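Local coordinates for putative uncharacterized protein TTHB189 (Thermus thermophilus, PDB 2ZCA), which probably takes part in CRISPR-based adaptive immunity against viruses and plasmids as a member of the Cse2 (CasB) family of type I-E systems, at residues A25-S30 against M42-P47; W10-Q15 against A67-K72. All blocks are in the same frame, centred on the assembly; numbering follows the deposited sequence.

Contact 1. Residues A25-S30 against M42-P47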
ATOM      1  N   ALA A  25      11.545 -10.961  -3.477  1.00 12.69           N
ATOM      2  CA  ALA A  25      11.390 -12.165  -2.674  1.00 12.95           C
ATOM      3  C   ALA A  25      11.183 -11.803  -1.208  1.00 12.93           C
ATOM      4  O   ALA A  25      10.332 -12.385  -0.531  1.00 12.83           O
ATOM      5  CB  ALA A  25      12.619 -13.064  -2.828  1.00 15.31           C
ATOM      6  N   ALA A  26      11.955 -10.834  -0.718  1.00 12.25           N
ATOM      7  CA  ALA A  26      11.836 -10.413   0.673  1.00 11.81           C
ATOM      8  C   ALA A  26      10.526  -9.666   0.907  1.00 12.19           C
ATOM      9  O   ALA A  26       9.833  -9.916   1.893  1.00 11.48           O
ATOM     10  CB  ALA A  26      13.017  -9.532   1.062  1.00 11.73           C
ATOM     11  N   PHE A  27      10.196  -8.746   0.005  1.00 11.84           N
ATOM     12  CA  PHE A  27       8.960  -7.982   0.139  1.00 11.84           C
ATOM     13  C   PHE A  27       7.742  -8.897   0.055  1.00 11.46           C
ATOM     14  O   PHE A  27       6.805  -8.777   0.849  1.00 10.31           O
ATOM     15  CB  PHE A  27       8.847  -6.910  -0.955  1.00 11.72           C
ATOM     16  CG  PHE A  27       9.840  -5.785  -0.829  1.00 14.02           C
ATOM     17  CD1 PHE A  27      10.353  -5.414   0.410  1.00 12.73           C
ATOM     18  CD2 PHE A  27      10.219  -5.055  -1.954  1.00 13.53           C
ATOM     19  CE1 PHE A  27      11.229  -4.329   0.525  1.00 15.15           C
ATOM     20  CE2 PHE A  27      11.092  -3.968  -1.848  1.00 14.66           C
ATOM     21  CZ  PHE A  27      11.597  -3.606  -0.606  1.00 12.19           C
ATOM     22  N   ARG A  28       7.751  -9.812  -0.909  1.00 11.41           N
ATOM     23  CA  ARG A  28       6.624 -10.720  -1.083  1.00 13.07           C
ATOM     24  C   ARG A  28       6.439 -11.608   0.141  1.00 13.51           C
ATOM     25  O   ARG A  28       5.326 -11.775   0.634  1.00 13.67           O
ATOM     26  CB  ARG A  28       6.820 -11.581  -2.337  1.00 14.38           C
ATOM     27  CG  ARG A  28       5.683 -12.559  -2.586  1.00 17.38           C
ATOM     28  CD  ARG A  28       4.364 -11.843  -2.884  1.00 15.35           C
ATOM     29  NE  ARG A  28       3.266 -12.791  -3.046  1.00 17.79           N
ATOM     30  CZ  ARG A  28       2.715 -13.486  -2.056  1.00 20.60           C
ATOM     31  NH1 ARG A  28       3.149 -13.341  -0.809  1.00 22.83           N
ATOM     32  NH2 ARG A  28       1.740 -14.347  -2.314  1.00 21.23           N
ATOM     33  N   ARG A  29       7.534 -12.169   0.639  1.00 14.46           N
ATOM     34  CA  ARG A  29       7.460 -13.029   1.806  1.00 15.66           C
ATOM     35  C   ARG A  29       7.036 -12.257   3.059  1.00 15.36           C
ATOM     36  O   ARG A  29       6.400 -12.821   3.949  1.00 13.81           O
ATOM     37  CB  ARG A  29       8.809 -13.717   2.036  1.00 20.72           C
ATOM     38  CG  ARG A  29       8.867 -14.586   3.285  1.00 26.68           C
ATOM     39  CD  ARG A  29       7.767 -15.640   3.296  1.00 31.20           C
ATOM     40  NE  ARG A  29       7.843 -16.482   4.486  1.00 35.79           N
ATOM     41  CZ  ARG A  29       6.925 -17.381   4.832  1.00 38.65           C
ATOM     42  NH1 ARG A  29       5.850 -17.562   4.076  1.00 39.85           N
ATOM     43  NH2 ARG A  29       7.083 -18.100   5.935  1.00 39.99           N
ATOM     44  N   SER A  30       7.362 -10.965   3.120  1.00 11.51           N
ATOM     45  CA  SER A  30       7.004 -10.153   4.283  1.00 11.20           C
ATOM     46  C   SER A  30       5.495 -10.037   4.505  1.00 10.63           C
ATOM     47  O   SER A  30       5.056  -9.632   5.580  1.00 11.81           O
ATOM     48  CB  SER A  30       7.592  -8.742   4.172  1.00 11.96           C
ATOM     49  OG  SER A  30       6.873  -7.950   3.239  1.00 11.80           O
HETATM   50  N   MSE A  42      14.251  -5.541   5.606  1.00 10.80           N
HETATM   51  CA  MSE A  42      14.875  -4.343   6.155  1.00 11.11           C
HETATM   52  C   MSE A  42      16.018  -3.714   5.356  1.00 10.30           C
HETATM   53  O   MSE A  42      16.078  -2.494   5.216  1.00 10.18           O
HETATM   54  CB  MSE A  42      15.299  -4.616   7.603  1.00 12.01           C
HETATM   55  CG  MSE A  42      14.095  -4.903   8.502  1.00 13.50           C
HETATM   56 SE   MSE A  42      14.509  -5.166  10.364  1.00 19.08          SE
HETATM   57  CE  MSE A  42      12.784  -5.792  10.983  1.00 14.60           C
ATOM     58  N   PRO A  43      16.937  -4.528   4.818  1.00 11.62           N
ATOM     59  CA  PRO A  43      18.039  -3.939   4.045  1.00 11.34           C
ATOM     60  C   PRO A  43      17.568  -3.175   2.804  1.00 12.47           C
ATOM     61  O   PRO A  43      18.299  -2.343   2.260  1.00 12.63           O
ATOM     62  CB  PRO A  43      18.885  -5.157   3.671  1.00 13.05           C
ATOM     63  CG  PRO A  43      18.669  -6.079   4.822  1.00 11.72           C
ATOM     64  CD  PRO A  43      17.173  -5.964   5.050  1.00  9.91           C
ATOM     65  N   TYR A  44      16.347  -3.459   2.361  1.00 11.37           N
ATOM     66  CA  TYR A  44      15.794  -2.823   1.164  1.00 11.86           C
ATOM     67  C   TYR A  44      14.935  -1.598   1.446  1.00 12.92           C
ATOM     68  O   TYR A  44      14.557  -0.872   0.522  1.00 13.70           O
ATOM     69  CB  TYR A  44      14.966  -3.843   0.381  1.00 11.76           C
ATOM     70  CG  TYR A  44      15.762  -5.049  -0.053  1.00 13.93           C
ATOM     71  CD1 TYR A  44      16.682  -4.963  -1.099  1.00 16.09           C
ATOM     72  CD2 TYR A  44      15.622  -6.270   0.603  1.00 13.64           C
ATOM     73  CE1 TYR A  44      17.442  -6.069  -1.479  1.00 17.60           C
ATOM     74  CE2 TYR A  44      16.378  -7.380   0.232  1.00 16.56           C
ATOM     75  CZ  TYR A  44      17.285  -7.272  -0.808  1.00 17.58           C
ATOM     76  OH  TYR A  44      18.035  -8.371  -1.169  1.00 19.62           O
ATOM     77  N   VAL A  45      14.629  -1.364   2.716  1.00 11.57           N
ATOM     78  CA  VAL A  45      13.794  -0.233   3.093  1.00 11.86           C
ATOM     79  C   VAL A  45      14.491   0.773   4.013  1.00 12.17           C
ATOM     80  O   VAL A  45      14.313   1.982   3.862  1.00 12.65           O
ATOM     81  CB  VAL A  45      12.504  -0.730   3.780  1.00 11.82           C
ATOM     82  CG1 VAL A  45      11.657   0.449   4.236  1.00  9.90           C
ATOM     83  CG2 VAL A  45      11.713  -1.604   2.808  1.00 11.79           C
ATOM     84  N   GLU A  46      15.290   0.280   4.956  1.00 12.62           N
ATOM     85  CA  GLU A  46      15.966   1.165   5.899  1.00 13.13           C
ATOM     86  C   GLU A  46      16.852   2.239   5.261  1.00 14.25           C
ATOM     87  O   GLU A  46      16.884   3.375   5.735  1.00 14.73           O
ATOM     88  CB  GLU A  46      16.763   0.344   6.919  1.00 13.67           C
ATOM     89  CG  GLU A  46      15.885  -0.429   7.906  1.00 13.68           C
ATOM     90  CD  GLU A  46      14.910   0.464   8.666  1.00 15.03           C
ATOM     91  OE1 GLU A  46      15.298   1.591   9.041  1.00 13.00           O
ATOM     92  OE2 GLU A  46      13.756   0.035   8.904  1.00 11.84           O
ATOM     93  N   PRO A  47      17.585   1.899   4.188  1.00 15.31           N
ATOM     94  CA  PRO A  47      18.431   2.922   3.562  1.00 16.16           C
ATOM     95  C   PRO A  47      17.589   4.117   3.106  1.00 16.18           C
ATOM     96  O   PRO A  47      18.068   5.251   3.061  1.00 16.90           O
ATOM     97  CB  PRO A  47      19.062   2.175   2.395  1.00 16.51           C
ATOM     98  CG  PRO A  47      19.235   0.796   2.957  1.00 17.27           C
ATOM     99  CD  PRO A  47      17.890   0.565   3.642  1.00 15.74           C
TER

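Contact 2. Residues W10-Q15 against A67-K72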
ATOM      1  N   TRP A  10      12.017   5.133  -5.329  1.00 16.28           N
ATOM      2  CA  TRP A  10      12.961   4.207  -4.712  1.00 15.62           C
ATOM      3  C   TRP A  10      12.656   2.769  -5.121  1.00 15.29           C
ATOM      4  O   TRP A  10      13.555   2.023  -5.519  1.00 16.14           O
ATOM      5  CB  TRP A  10      12.910   4.351  -3.186  1.00 18.16           C
ATOM      6  CG  TRP A  10      13.748   3.346  -2.440  1.00 20.68           C
ATOM      7  CD1 TRP A  10      13.353   2.118  -1.990  1.00 22.67           C
ATOM      8  CD2 TRP A  10      15.130   3.478  -2.082  1.00 24.54           C
ATOM      9  NE1 TRP A  10      14.403   1.475  -1.373  1.00 22.51           N
ATOM     10  CE2 TRP A  10      15.506   2.287  -1.416  1.00 25.23           C
ATOM     11  CE3 TRP A  10      16.089   4.485  -2.260  1.00 27.98           C
ATOM     12  CZ2 TRP A  10      16.800   2.078  -0.927  1.00 26.97           C
ATOM     13  CZ3 TRP A  10      17.378   4.276  -1.772  1.00 29.31           C
ATOM     14  CH2 TRP A  10      17.719   3.080  -1.115  1.00 29.37           C
ATOM     15  N   LEU A  11      11.389   2.375  -5.024  1.00 12.56           N
ATOM     16  CA  LEU A  11      10.997   1.023  -5.399  1.00 11.66           C
ATOM     17  C   LEU A  11      11.254   0.766  -6.882  1.00 12.77           C
ATOM     18  O   LEU A  11      11.737  -0.301  -7.251  1.00 12.97           O
ATOM     19  CB  LEU A  11       9.520   0.785  -5.066  1.00 12.71           C
ATOM     20  CG  LEU A  11       9.217   0.798  -3.562  1.00 13.47           C
ATOM     21  CD1 LEU A  11       7.713   0.691  -3.327  1.00 11.80           C
ATOM     22  CD2 LEU A  11       9.944  -0.356  -2.887  1.00 14.87           C
ATOM     23  N   LYS A  12      10.941   1.746  -7.729  1.00 14.10           N
ATOM     24  CA  LYS A  12      11.160   1.601  -9.167  1.00 15.79           C
ATOM     25  C   LYS A  12      12.645   1.456  -9.483  1.00 17.02           C
ATOM     26  O   LYS A  12      13.029   0.710 -10.388  1.00 15.83           O
ATOM     27  CB  LYS A  12      10.579   2.803  -9.922  1.00 17.82           C
ATOM     28  CG  LYS A  12       9.070   2.748 -10.084  1.00 21.57           C
ATOM     29  CD  LYS A  12       8.678   1.544 -10.926  1.00 24.19           C
ATOM     30  CE  LYS A  12       7.174   1.348 -10.979  1.00 24.54           C
ATOM     31  NZ  LYS A  12       6.830   0.143 -11.781  1.00 27.78           N
ATOM     32  N   ARG A  13      13.479   2.172  -8.737  1.00 17.65           N
ATOM     33  CA  ARG A  13      14.922   2.100  -8.935  1.00 20.79           C
ATOM     34  C   ARG A  13      15.403   0.699  -8.553  1.00 19.82           C
ATOM     35  O   ARG A  13      16.236   0.108  -9.245  1.00 19.63           O
ATOM     36  CB  ARG A  13      15.623   3.152  -8.075  1.00 23.53           C
ATOM     37  CG  ARG A  13      17.133   3.143  -8.191  1.00 32.72           C
ATOM     38  CD  ARG A  13      17.762   4.216  -7.312  1.00 38.10           C
ATOM     39  NE  ARG A  13      19.217   4.232  -7.433  1.00 44.10           N
ATOM     40  CZ  ARG A  13      20.014   5.067  -6.772  1.00 47.10           C
ATOM     41  NH1 ARG A  13      19.496   5.960  -5.938  1.00 48.56           N
ATOM     42  NH2 ARG A  13      21.328   5.011  -6.947  1.00 48.69           N
ATOM     43  N   LEU A  14      14.867   0.177  -7.451  1.00 18.24           N
ATOM     44  CA  LEU A  14      15.214  -1.155  -6.965  1.00 19.46           C
ATOM     45  C   LEU A  14      14.820  -2.213  -7.986  1.00 19.76           C
ATOM     46  O   LEU A  14      15.585  -3.133  -8.274  1.00 19.53           O
ATOM     47  CB  LEU A  14      14.479  -1.453  -5.655  1.00 20.68           C
ATOM     48  CG  LEU A  14      15.266  -1.774  -4.385  1.00 23.66           C
ATOM     49  CD1 LEU A  14      14.282  -2.162  -3.286  1.00 22.74           C
ATOM     50  CD2 LEU A  14      16.243  -2.907  -4.637  1.00 23.42           C
ATOM     51  N   GLN A  15      13.610  -2.086  -8.521  1.00 19.56           N
ATOM     52  CA  GLN A  15      13.109  -3.038  -9.498  1.00 20.17           C
ATOM     53  C   GLN A  15      13.954  -3.031 -10.770  1.00 21.90           C
ATOM     54  O   GLN A  15      13.967  -4.005 -11.523  1.00 22.26           O
ATOM     55  CB  GLN A  15      11.643  -2.730  -9.820  1.00 19.58           C
ATOM     56  CG  GLN A  15      11.025  -3.637 -10.873  1.00 22.00           C
ATOM     57  CD  GLN A  15       9.513  -3.691 -10.778  1.00 20.80           C
ATOM     58  OE1 GLN A  15       8.866  -2.712 -10.398  1.00 21.10           O
ATOM     59  NE2 GLN A  15       8.938  -4.836 -11.135  1.00 20.70           N
ATOM     60  N   ALA A  67       5.626  -4.255   0.271  1.00  8.16           N
ATOM     61  CA  ALA A  67       5.127  -5.623   0.160  1.00  9.37           C
ATOM     62  C   ALA A  67       3.997  -5.718  -0.863  1.00 10.89           C
ATOM     63  O   ALA A  67       3.956  -6.647  -1.672  1.00 10.52           O
ATOM     64  CB  ALA A  67       4.643  -6.121   1.519  1.00  8.58           C
ATOM     65  N   LEU A  68       3.082  -4.755  -0.829  1.00  9.63           N
ATOM     66  CA  LEU A  68       1.960  -4.761  -1.764  1.00 10.78           C
ATOM     67  C   LEU A  68       2.430  -4.452  -3.182  1.00 11.45           C
ATOM     68  O   LEU A  68       1.865  -4.949  -4.162  1.00 13.43           O
ATOM     69  CB  LEU A  68       0.897  -3.758  -1.304  1.00 11.50           C
ATOM     70  CG  LEU A  68       0.290  -4.133   0.056  1.00 13.44           C
ATOM     71  CD1 LEU A  68      -0.600  -3.013   0.569  1.00 11.98           C
ATOM     72  CD2 LEU A  68      -0.500  -5.435  -0.079  1.00 14.60           C
ATOM     73  N   TYR A  69       3.471  -3.634  -3.286  1.00 10.22           N
ATOM     74  CA  TYR A  69       4.047  -3.277  -4.578  1.00 11.17           C
ATOM     75  C   TYR A  69       4.624  -4.548  -5.204  1.00 11.60           C
ATOM     76  O   TYR A  69       4.441  -4.809  -6.390  1.00 11.79           O
ATOM     77  CB  TYR A  69       5.134  -2.214  -4.365  1.00 10.70           C
ATOM     78  CG  TYR A  69       5.950  -1.831  -5.582  1.00 12.03           C
ATOM     79  CD1 TYR A  69       7.096  -2.549  -5.939  1.00 10.99           C
ATOM     80  CD2 TYR A  69       5.615  -0.713  -6.339  1.00 12.85           C
ATOM     81  CE1 TYR A  69       7.891  -2.148  -7.018  1.00 13.85           C
ATOM     82  CE2 TYR A  69       6.398  -0.306  -7.416  1.00 14.25           C
ATOM     83  CZ  TYR A  69       7.535  -1.024  -7.750  1.00 13.21           C
ATOM     84  OH  TYR A  69       8.315  -0.604  -8.806  1.00 15.61           O
ATOM     85  N   ALA A  70       5.313  -5.344  -4.391  1.00 11.28           N
ATOM     86  CA  ALA A  70       5.896  -6.591  -4.868  1.00 10.68           C
ATOM     87  C   ALA A  70       4.806  -7.584  -5.277  1.00 11.70           C
ATOM     88  O   ALA A  70       4.937  -8.277  -6.291  1.00 13.49           O
ATOM     89  CB  ALA A  70       6.788  -7.194  -3.784  1.00 12.52           C
ATOM     90  N   LEU A  71       3.735  -7.654  -4.489  1.00 10.68           N
ATOM     91  CA  LEU A  71       2.625  -8.558  -4.778  1.00 11.28           C
ATOM     92  C   LEU A  71       2.078  -8.293  -6.179  1.00 12.95           C
ATOM     93  O   LEU A  71       1.705  -9.225  -6.904  1.00 11.25           O
ATOM     94  CB  LEU A  71       1.505  -8.376  -3.744  1.00 10.17           C
ATOM     95  CG  LEU A  71       0.205  -9.157  -3.980  1.00 11.12           C
ATOM     96  CD1 LEU A  71       0.477 -10.654  -3.878  1.00 12.29           C
ATOM     97  CD2 LEU A  71      -0.848  -8.736  -2.958  1.00 11.34           C
ATOM     98  N   LYS A  72       2.042  -7.015  -6.555  1.00 11.62           N
ATOM     99  CA  LYS A  72       1.546  -6.603  -7.863  1.00 12.48           C
ATOM    100  C   LYS A  72       2.684  -6.489  -8.876  1.00 13.33           C
ATOM    101  O   LYS A  72       2.521  -5.920  -9.958  1.00 13.33           O
ATOM    102  CB  LYS A  72       0.806  -5.262  -7.742  1.00 12.35           C
ATOM    103  CG  LYS A  72      -0.584  -5.376  -7.116  1.00 13.94           C
ATOM    104  CD  LYS A  72      -1.578  -5.982  -8.109  1.00 13.84           C
ATOM    105  CE  LYS A  72      -2.964  -6.155  -7.496  1.00 14.77           C
ATOM    106  NZ  LYS A  72      -3.946  -6.690  -8.481  1.00 15.15           N
TER

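Contact 1. Residues A25-S30 against M42-P47
The rings of F27 and Y44 form a T-shaped, edge-to-face pair between two helices of this all-helical Cse2 fold, where the short axes of 25-29 and 42-47 run almost perpendicular (97°), 10.2 Å apart at closest approach. It is a worked example of how the space between two nearly perpendicular helices can be filled by a few side chains. The edge of the Y44 ring is directed at the face of F27, with the planes inclined by 72° and the centroids 6.0 Å apart. At that separation the two rings are only loosely paired, and the close contact comes from the aliphatic root of the tyrosine: Y44 CB rests 3.5 Å from F27 CZ. The CB atoms of A26 and Y44 both point toward the opposite segment. F27 does not set out in that direction, but with CG beside its backbone N and anti to the carbonyl carbon (chi1 -69°) its ring extends across the gap, so that CE1 and CZ lead the approach. V45 adds one branch, CG2, obliquely against the same end of the phenyl ring, 3.6 Å from F27 CE1. CE1 and CZ thus lie against two successive residues of the helix 42-49. Elsewhere, F27 also touches L11 and L14 of helix 3-15 and A70 of helix 56-71, which places the side chain in the interior where four helices converge. The methyl of A26 meets the tyrosine ring itself, at one of its outer carbons: A26 CB is 4.1 Å from Y44 CE2.

Contact 2. Residues W10-Q15 against A67-K72
L11 lies over one face of the Y69 ring, and the CH-pi contact between them is the apolar half of this helix-helix junction. L11 CB stands 3.9 Å from the centroid of the Y69 ring and 15° off its normal, displaced toward the rim. The two side chains run antiparallel alongside each other, so that L11 CD1 reaches the inner end of the aromatic system, 3.8 Å from Y69 CG. What lets the ring lie along the leucine is its first torsion: with CG anti to the backbone N (chi1 174°), it extends from the helix 56-71 toward the neighbouring helix.

The polar half gathers at the phenol oxygen. Y69 OH donates a weak hydrogen bond to Q15 OE1, at 2.7 Å. The other end of this amide is held too, since Q15 NE2 bonds to the backbone O of D73, just beyond the helix 56-71. K12 contributes mainly its aliphatic chain: CE stands at the ring edge near its plane, while the approach of K12 CD to Y69 OH, 3.0 Å, is unusually close and therefore doubtful. The ammonium group is turned to G74 O, its hydrogen-bond partner.

The principle illustrated is that one aromatic can bridge two helices by serving both their apolar interior and their polar margin. The short axes of 10-15 and 67-71 cross at -46°, 11.6 Å apart at closest approach; W20 of helix 20-29 touches both Q15 and Y69, while L68 packs against L115 and V119 of helix 111-121.

In the fold
Contact 1 is a buried, wholly apolar junction, whereas contact 2 is only partly buried and adds a polar edge to its hydrophobic part. They share no helix: contact 1 joins 20-29 to 42-49, and contact 2 joins 3-15 to 56-71, yet their centres are only 10 Å apart. Direct bridges knit the two together. F27 CB packs 3.5 Å from A70 CB, and W10 NE1 probably donates a hydrogen bond to Y44 O, 3.0 Å away. The chemistry follows the burial: ring against ring and methyl in the buried contact, ring against leucine plus amide in the partly buried one.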